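Local coordinates for protein interferon (Danio rerio, PDB 3PIV) that is a secreted, type I-like cytokine of antiviral defence that probably acts by binding a cell-surface cytokine receptor, at residues G26-L31 and I140-K145; S37-L42 and I114-H119. All blocks are in the same frame, centred on the assembly; numbering follows the deposited sequence.

Contact 1: residues G26-L31 and I140-K145; sequences GKYADL and IRRVVK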
loop_
_atom_site.group_PDB
_atom_site.type_symbol
_atom_site.label_atom_id
_atom_site.label_comp_id
_atom_site.label_asym_id
_atom_site.label_seq_id
_atom_site.Cartn_x
_atom_site.Cartn_y
_atom_site.Cartn_z
ATOM N N GLY A 26 -2.192 1.946 -18.460
ATOM C CA GLY A 26 -1.787 0.967 -19.448
ATOM C C GLY A 26 -1.431 -0.347 -18.796
ATOM O O GLY A 26 -1.853 -0.629 -17.666
ATOM N N LYS A 27 -0.669 -1.160 -19.521
ATOM C CA LYS A 27 -0.128 -2.384 -18.963
ATOM C C LYS A 27 0.964 -1.999 -17.967
ATOM O O LYS A 27 1.515 -0.893 -18.035
ATOM C CB LYS A 27 0.435 -3.283 -20.070
ATOM C CG LYS A 27 1.918 -3.065 -20.356
ATOM C CD LYS A 27 2.148 -2.109 -21.511
ATOM C CE LYS A 27 2.337 -2.865 -22.818
ATOM N NZ LYS A 27 2.372 -1.950 -23.994
ATOM N N TYR A 28 1.276 -2.902 -17.044
ATOM C CA TYR A 28 2.245 -2.592 -16.000
ATOM C C TYR A 28 3.640 -2.511 -16.573
ATOM O O TYR A 28 3.975 -3.264 -17.494
ATOM C CB TYR A 28 2.225 -3.649 -14.889
ATOM C CG TYR A 28 1.062 -3.532 -13.931
ATOM C CD1 TYR A 28 1.087 -2.615 -12.883
ATOM C CD2 TYR A 28 -0.055 -4.344 -14.066
ATOM C CE1 TYR A 28 0.031 -2.520 -11.993
ATOM C CE2 TYR A 28 -1.110 -4.257 -13.186
ATOM C CZ TYR A 28 -1.068 -3.338 -12.154
ATOM O OH TYR A 28 -2.127 -3.254 -11.283
ATOM N N ALA A 29 4.442 -1.596 -16.026
ATOM C CA ALA A 29 5.867 -1.531 -16.318
ATOM C C ALA A 29 6.613 -2.656 -15.584
ATOM O O ALA A 29 6.095 -3.244 -14.634
ATOM C CB ALA A 29 6.438 -0.176 -15.930
ATOM N N ASP A 30 7.824 -2.967 -16.033
ATOM C CA ASP A 30 8.634 -3.960 -15.335
ATOM C C ASP A 30 9.022 -3.426 -13.957
ATOM O O ASP A 30 9.292 -2.228 -13.794
ATOM C CB ASP A 30 9.884 -4.307 -16.142
ATOM C CG ASP A 30 9.570 -5.111 -17.390
ATOM O OD1 ASP A 30 8.701 -6.007 -17.335
ATOM O OD2 ASP A 30 10.203 -4.855 -18.431
ATOM N N LEU A 31 9.039 -4.302 -12.960
ATOM C CA LEU A 31 9.428 -3.885 -11.619
ATOM C C LEU A 31 10.914 -3.602 -11.633
ATOM O O LEU A 31 11.723 -4.536 -11.622
ATOM C CB LEU A 31 9.128 -4.984 -10.595
ATOM C CG LEU A 31 8.915 -4.606 -9.117
ATOM C CD1 LEU A 31 9.493 -5.668 -8.198
ATOM C CD2 LEU A 31 9.492 -3.254 -8.769
ATOM N N ILE A 140 6.087 3.458 -9.571
ATOM C CA ILE A 140 5.302 3.501 -8.340
ATOM C C ILE A 140 4.084 2.569 -8.438
ATOM O O ILE A 140 3.814 1.785 -7.528
ATOM C CB ILE A 140 4.876 4.949 -7.960
ATOM C CG1 ILE A 140 5.952 5.618 -7.098
ATOM C CG2 ILE A 140 3.567 4.943 -7.181
ATOM C CD1 ILE A 140 7.367 5.429 -7.565
ATOM N N ARG A 141 3.371 2.644 -9.555
ATOM C CA ARG A 141 2.220 1.795 -9.795
ATOM C C ARG A 141 2.590 0.294 -9.760
ATOM O O ARG A 141 1.901 -0.521 -9.128
ATOM C CB ARG A 141 1.593 2.180 -11.129
ATOM C CG ARG A 141 0.405 1.368 -11.524
ATOM C CD ARG A 141 -0.262 1.998 -12.720
ATOM N NE ARG A 141 -1.323 1.163 -13.255
ATOM C CZ ARG A 141 -1.312 0.631 -14.470
ATOM N NH1 ARG A 141 -0.290 0.855 -15.279
ATOM N NH2 ARG A 141 -2.333 -0.109 -14.877
ATOM N N ARG A 142 3.678 -0.072 -10.425
ATOM C CA ARG A 142 4.111 -1.473 -10.390
ATOM C C ARG A 142 4.462 -1.881 -8.953
ATOM O O ARG A 142 4.095 -2.968 -8.517
ATOM C CB ARG A 142 5.292 -1.722 -11.325
ATOM C CG ARG A 142 5.825 -3.184 -11.297
ATOM C CD ARG A 142 4.727 -4.198 -11.582
ATOM N NE ARG A 142 5.160 -5.592 -11.428
ATOM C CZ ARG A 142 5.196 -6.245 -10.267
ATOM N NH1 ARG A 142 4.838 -5.633 -9.144
ATOM N NH2 ARG A 142 5.601 -7.513 -10.223
ATOM N N VAL A 143 5.134 -0.995 -8.215
ATOM C CA VAL A 143 5.511 -1.260 -6.821
ATOM C C VAL A 143 4.284 -1.473 -5.926
ATOM O O VAL A 143 4.248 -2.403 -5.130
ATOM C CB VAL A 143 6.406 -0.139 -6.223
ATOM C CG1 VAL A 143 6.412 -0.201 -4.696
ATOM C CG2 VAL A 143 7.831 -0.241 -6.765
ATOM N N VAL A 144 3.277 -0.617 -6.081
ATOM C CA VAL A 144 2.045 -0.718 -5.298
ATOM C C VAL A 144 1.334 -2.049 -5.559
ATOM O O VAL A 144 0.758 -2.647 -4.646
ATOM C CB VAL A 144 1.093 0.452 -5.603
ATOM C CG1 VAL A 144 -0.304 0.178 -5.055
ATOM C CG2 VAL A 144 1.648 1.733 -5.015
ATOM N N LYS A 145 1.374 -2.503 -6.809
ATOM C CA LYS A 145 0.869 -3.836 -7.148
ATOM C C LYS A 145 1.535 -4.887 -6.270
ATOM O O LYS A 145 0.868 -5.742 -5.702
ATOM C CB LYS A 145 1.104 -4.168 -8.621
ATOM C CG LYS A 145 0.575 -5.563 -9.024
ATOM C CD LYS A 145 0.918 -5.906 -10.467
ATOM C CE LYS A 145 0.203 -7.166 -10.936
ATOM N NZ LYS A 145 0.451 -7.414 -12.382
HETATM O O HOH W 1 5.980 -6.475 -13.874
#

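Contact 2: residues S37-L42 and I114-H119; sequences SRLYTL and IRIKRH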
loop_
_atom_site.group_PDB
_atom_site.type_symbol
_atom_site.label_atom_id
_atom_site.label_comp_id
_atom_site.label_asym_id
_atom_site.label_seq_id
_atom_site.Cartn_x
_atom_site.Cartn_y
_atom_site.Cartn_z
ATOM N N SER A 37 10.741 -6.610 0.346
ATOM C CA SER A 37 10.386 -8.024 0.535
ATOM C C SER A 37 10.938 -8.594 1.844
ATOM O O SER A 37 10.314 -9.421 2.493
ATOM C CB SER A 37 10.894 -8.850 -0.646
ATOM O OG SER A 37 12.122 -8.316 -1.109
ATOM N N ARG A 38 12.127 -8.151 2.208
ATOM C CA ARG A 38 12.708 -8.410 3.512
ATOM C C ARG A 38 11.678 -8.147 4.617
ATOM O O ARG A 38 11.391 -9.002 5.459
ATOM C CB ARG A 38 13.874 -7.440 3.654
ATOM C CG ARG A 38 14.148 -6.718 2.313
ATOM C CD ARG A 38 14.208 -5.193 2.431
ATOM N NE ARG A 38 13.390 -4.645 3.507
ATOM C CZ ARG A 38 13.476 -3.374 3.906
ATOM N NH1 ARG A 38 14.329 -2.560 3.291
ATOM N NH2 ARG A 38 12.725 -2.900 4.908
ATOM N N LEU A 39 11.108 -6.951 4.590
ATOM C CA LEU A 39 10.126 -6.526 5.583
ATOM C C LEU A 39 8.884 -7.407 5.559
ATOM O O LEU A 39 8.387 -7.829 6.602
ATOM C CB LEU A 39 9.736 -5.074 5.308
ATOM C CG LEU A 39 9.304 -4.141 6.433
ATOM C CD1 LEU A 39 8.136 -3.302 5.943
ATOM C CD2 LEU A 39 8.975 -4.883 7.718
ATOM N N TYR A 40 8.372 -7.684 4.364
ATOM C CA TYR A 40 7.149 -8.456 4.251
ATOM C C TYR A 40 7.348 -9.874 4.779
ATOM O O TYR A 40 6.443 -10.440 5.395
ATOM C CB TYR A 40 6.644 -8.481 2.804
ATOM C CG TYR A 40 5.727 -7.337 2.491
ATOM C CD1 TYR A 40 4.358 -7.437 2.725
ATOM C CD2 TYR A 40 6.224 -6.139 2.014
ATOM C CE1 TYR A 40 3.509 -6.379 2.460
ATOM C CE2 TYR A 40 5.379 -5.071 1.749
ATOM C CZ TYR A 40 4.029 -5.202 1.971
ATOM O OH TYR A 40 3.196 -4.154 1.709
ATOM N N THR A 41 8.531 -10.440 4.530
ATOM C CA THR A 41 8.876 -11.767 5.053
ATOM C C THR A 41 8.738 -11.739 6.573
ATOM O O THR A 41 8.056 -12.588 7.150
ATOM C CB THR A 41 10.320 -12.201 4.650
ATOM O OG1 THR A 41 10.376 -12.451 3.241
ATOM C CG2 THR A 41 10.738 -13.462 5.390
ATOM N N LEU A 42 9.366 -10.741 7.201
ATOM C CA LEU A 42 9.240 -10.527 8.642
ATOM C C LEU A 42 7.776 -10.410 9.082
ATOM O O LEU A 42 7.364 -11.040 10.047
ATOM C CB LEU A 42 10.024 -9.283 9.058
ATOM C CG LEU A 42 9.805 -8.651 10.439
ATOM C CD1 LEU A 42 10.411 -9.497 11.540
ATOM C CD2 LEU A 42 10.394 -7.244 10.479
ATOM N N ILE A 114 9.011 1.997 11.100
ATOM C CA ILE A 114 10.179 2.713 10.613
ATOM C C ILE A 114 10.578 2.297 9.188
ATOM O O ILE A 114 10.779 3.145 8.318
ATOM C CB ILE A 114 11.378 2.512 11.578
ATOM C CG1 ILE A 114 11.017 3.039 12.982
ATOM C CG2 ILE A 114 12.615 3.180 11.010
ATOM C CD1 ILE A 114 12.055 2.806 14.058
ATOM N N ARG A 115 10.685 0.992 8.946
ATOM C CA ARG A 115 11.112 0.489 7.646
ATOM C C ARG A 115 10.098 0.791 6.548
ATOM O O ARG A 115 10.478 1.251 5.478
ATOM C CB ARG A 115 11.406 -1.016 7.717
ATOM C CG ARG A 115 12.438 -1.384 8.795
ATOM C CD ARG A 115 12.577 -2.903 8.990
ATOM N NE ARG A 115 13.042 -3.582 7.779
ATOM C CZ ARG A 115 13.336 -4.878 7.705
ATOM N NH1 ARG A 115 13.224 -5.641 8.769
ATOM N NH2 ARG A 115 13.749 -5.404 6.566
ATOM N N ILE A 116 8.813 0.542 6.809
ATOM C CA ILE A 116 7.794 0.820 5.793
ATOM C C ILE A 116 7.738 2.314 5.449
ATOM O O ILE A 116 7.612 2.688 4.281
ATOM C CB ILE A 116 6.386 0.263 6.166
ATOM C CG1 ILE A 116 5.488 0.211 4.925
ATOM C CG2 ILE A 116 5.713 1.093 7.288
ATOM C CD1 ILE A 116 5.991 -0.676 3.813
ATOM N N LYS A 117 7.814 3.190 6.436
ATOM C CA LYS A 117 7.885 4.614 6.176
ATOM C C LYS A 117 9.093 4.918 5.318
ATOM O O LYS A 117 9.009 5.575 4.343
ATOM C CB LYS A 117 7.988 5.384 7.450
ATOM C CG LYS A 117 7.938 6.833 7.240
ATOM C CD LYS A 117 8.074 7.621 8.476
ATOM C CE LYS A 117 7.172 8.831 8.468
ATOM N NZ LYS A 117 7.535 9.872 9.467
ATOM N N ARG A 118 10.220 4.377 5.720
ATOM C CA ARG A 118 11.456 4.552 4.974
ATOM C C ARG A 118 11.291 4.155 3.494
ATOM O O ARG A 118 11.763 4.847 2.583
ATOM C CB ARG A 118 12.543 3.719 5.650
ATOM C CG ARG A 118 13.944 3.906 5.131
ATOM C CD ARG A 118 14.910 3.022 5.942
ATOM N NE ARG A 118 15.201 3.581 7.263
ATOM C CZ ARG A 118 15.325 2.865 8.376
ATOM N NH1 ARG A 118 15.171 1.545 8.355
ATOM N NH2 ARG A 118 15.607 3.472 9.518
ATOM N N HIS A 119 10.617 3.037 3.248
ATOM C CA HIS A 119 10.381 2.625 1.873
ATOM C C HIS A 119 9.500 3.623 1.106
ATOM O O HIS A 119 9.800 3.997 -0.025
ATOM C CB HIS A 119 9.784 1.217 1.833
ATOM C CG HIS A 119 9.130 0.878 0.533
ATOM N ND1 HIS A 119 9.835 0.752 -0.645
ATOM C CD2 HIS A 119 7.834 0.637 0.223
ATOM C CE1 HIS A 119 9.003 0.435 -1.623
ATOM N NE2 HIS A 119 7.782 0.372 -1.126
HETATM O O HOH W 2 13.041 0.325 4.095
#

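Contact 1: residues G26-L31 and I140-K145
Arg141 reaches out of its helix to hold the backbone of Gly26 and, with the same flat group, lies on the ring of Tyr28. Both terminal nitrogens point at one oxygen: NH2 is 2.9 Å from Gly26 O, with an N-H...O angle of 156°, and NH1 makes the longer, more bent bond at 3.2 Å to Gly26 O, coming in above the carbonyl plane. The oxygen lies in the guanidinium plane. The same nitrogens have second partners, NH2 Leu21 O and NH1 a salt bridge to Glu138, and NE is hydrogen-bonded outside the segments. Held this way, the guanidinium turns a face to Tyr28, planes 15° apart, in a cation-pi stack with Arg141 CZ 4.5 Å from the ring centroid. On the opposite face, the extended chain of Lys145 brings CD to 3.7 Å from the Tyr28 centroid, a CH-pi contact. This is the connection after helix 10-23 of a four-helix-bundle cytokine of the alpha/beta interferon family, running across helix 134-158. With CG anti to the backbone N (chi1 178°), Arg142 lays CG 3.3 Å from Ala29 O, and the bend at chi2 then turns CD and the guanidinium. Its NE donates to a water at 2.7 Å, which gives a weak bond to Ala29 O, while NH1 bonds Ser146 OG. Leu31 CB sits over one face of the Arg142 guanidinium, and Leu31 CD2 meets Val143 CG2 at 4.0 Å.

Contact 2: residues S37-L42 and I114-H119
The guanidinium of Arg115 has the backbone of Leu39 over one face, with CA offset toward the rim, and the guanidinium of Arg38 at its edge, near its plane. The edge of the Arg38 guanidinium is in turn met in plane by Arg115 CB. The two planes are inclined at 38°, so the cations meet askew and not as a flat stack. The approach is close: Arg38 NH2 is 3.0 Å from Arg115 NE, and Arg38 NE is 3.2 Å from Arg115 NH2. These are donors facing donors, and no hydrogen bond joins them. The Arg38 side chain is nearly eclipsed about its first torsion, however, which makes the exact placing of its guanidinium doubtful. Arg115 gets there with CG beside its own backbone N (chi1 -56°) and a bend at chi3, which swings the guanidinium back across Leu39 until NH1 lies 3.7 Å from Leu42 CD2. Beyond the charged pair the contact turns apolar. Leu39 and Arg115 run alongside each other, pointing contrary ways, CG of Leu39 4.0 Å from CB of Arg115, while Leu39 CD1 reaches Ile116 CB at 4.0 Å, the two side chains roughly perpendicular to each other. Segments 37-42 and 114-119, on helices 37-44 and 111-129, run roughly antiparallel, their axes 10.5 Å apart and 151° between their directions, in the helical bundle of a type I interferon. Helix 48-66 packs against both: Phe54 touches Leu39, and Thr58 and His61 touch Ile116. A water spans the polar side, accepting from Arg38 NH1 at 3.3 Å and donating to Arg115 O. The leucine and isoleucine packing probably supplies most of the attraction between the segments, whereas the arginine pair, if its groups are as modelled, is likely to oppose it electrostatically.

Contacts 1 and 2 lie 19 Å apart, centre to centre, and both tie the connection between helices 10-23 and 48-66 to the last two helices of the chain: 26-31 to helix 134-158, and 37-42 to helix 111-129. Those last two helices also bring the contacts together directly, since Val143 CG1 of contact 1 packs against His119 NE2 of contact 2 at 3.9 Å. His147, farther along helix 134-158, hydrogen-bonds both His119 and Tyr40, adding a polar connection between the two segments of contact 2. A bound nickel ion lies nearer contact 2, about 9 Å from the side chain of Ile116 and about 13 Å from that of Val143.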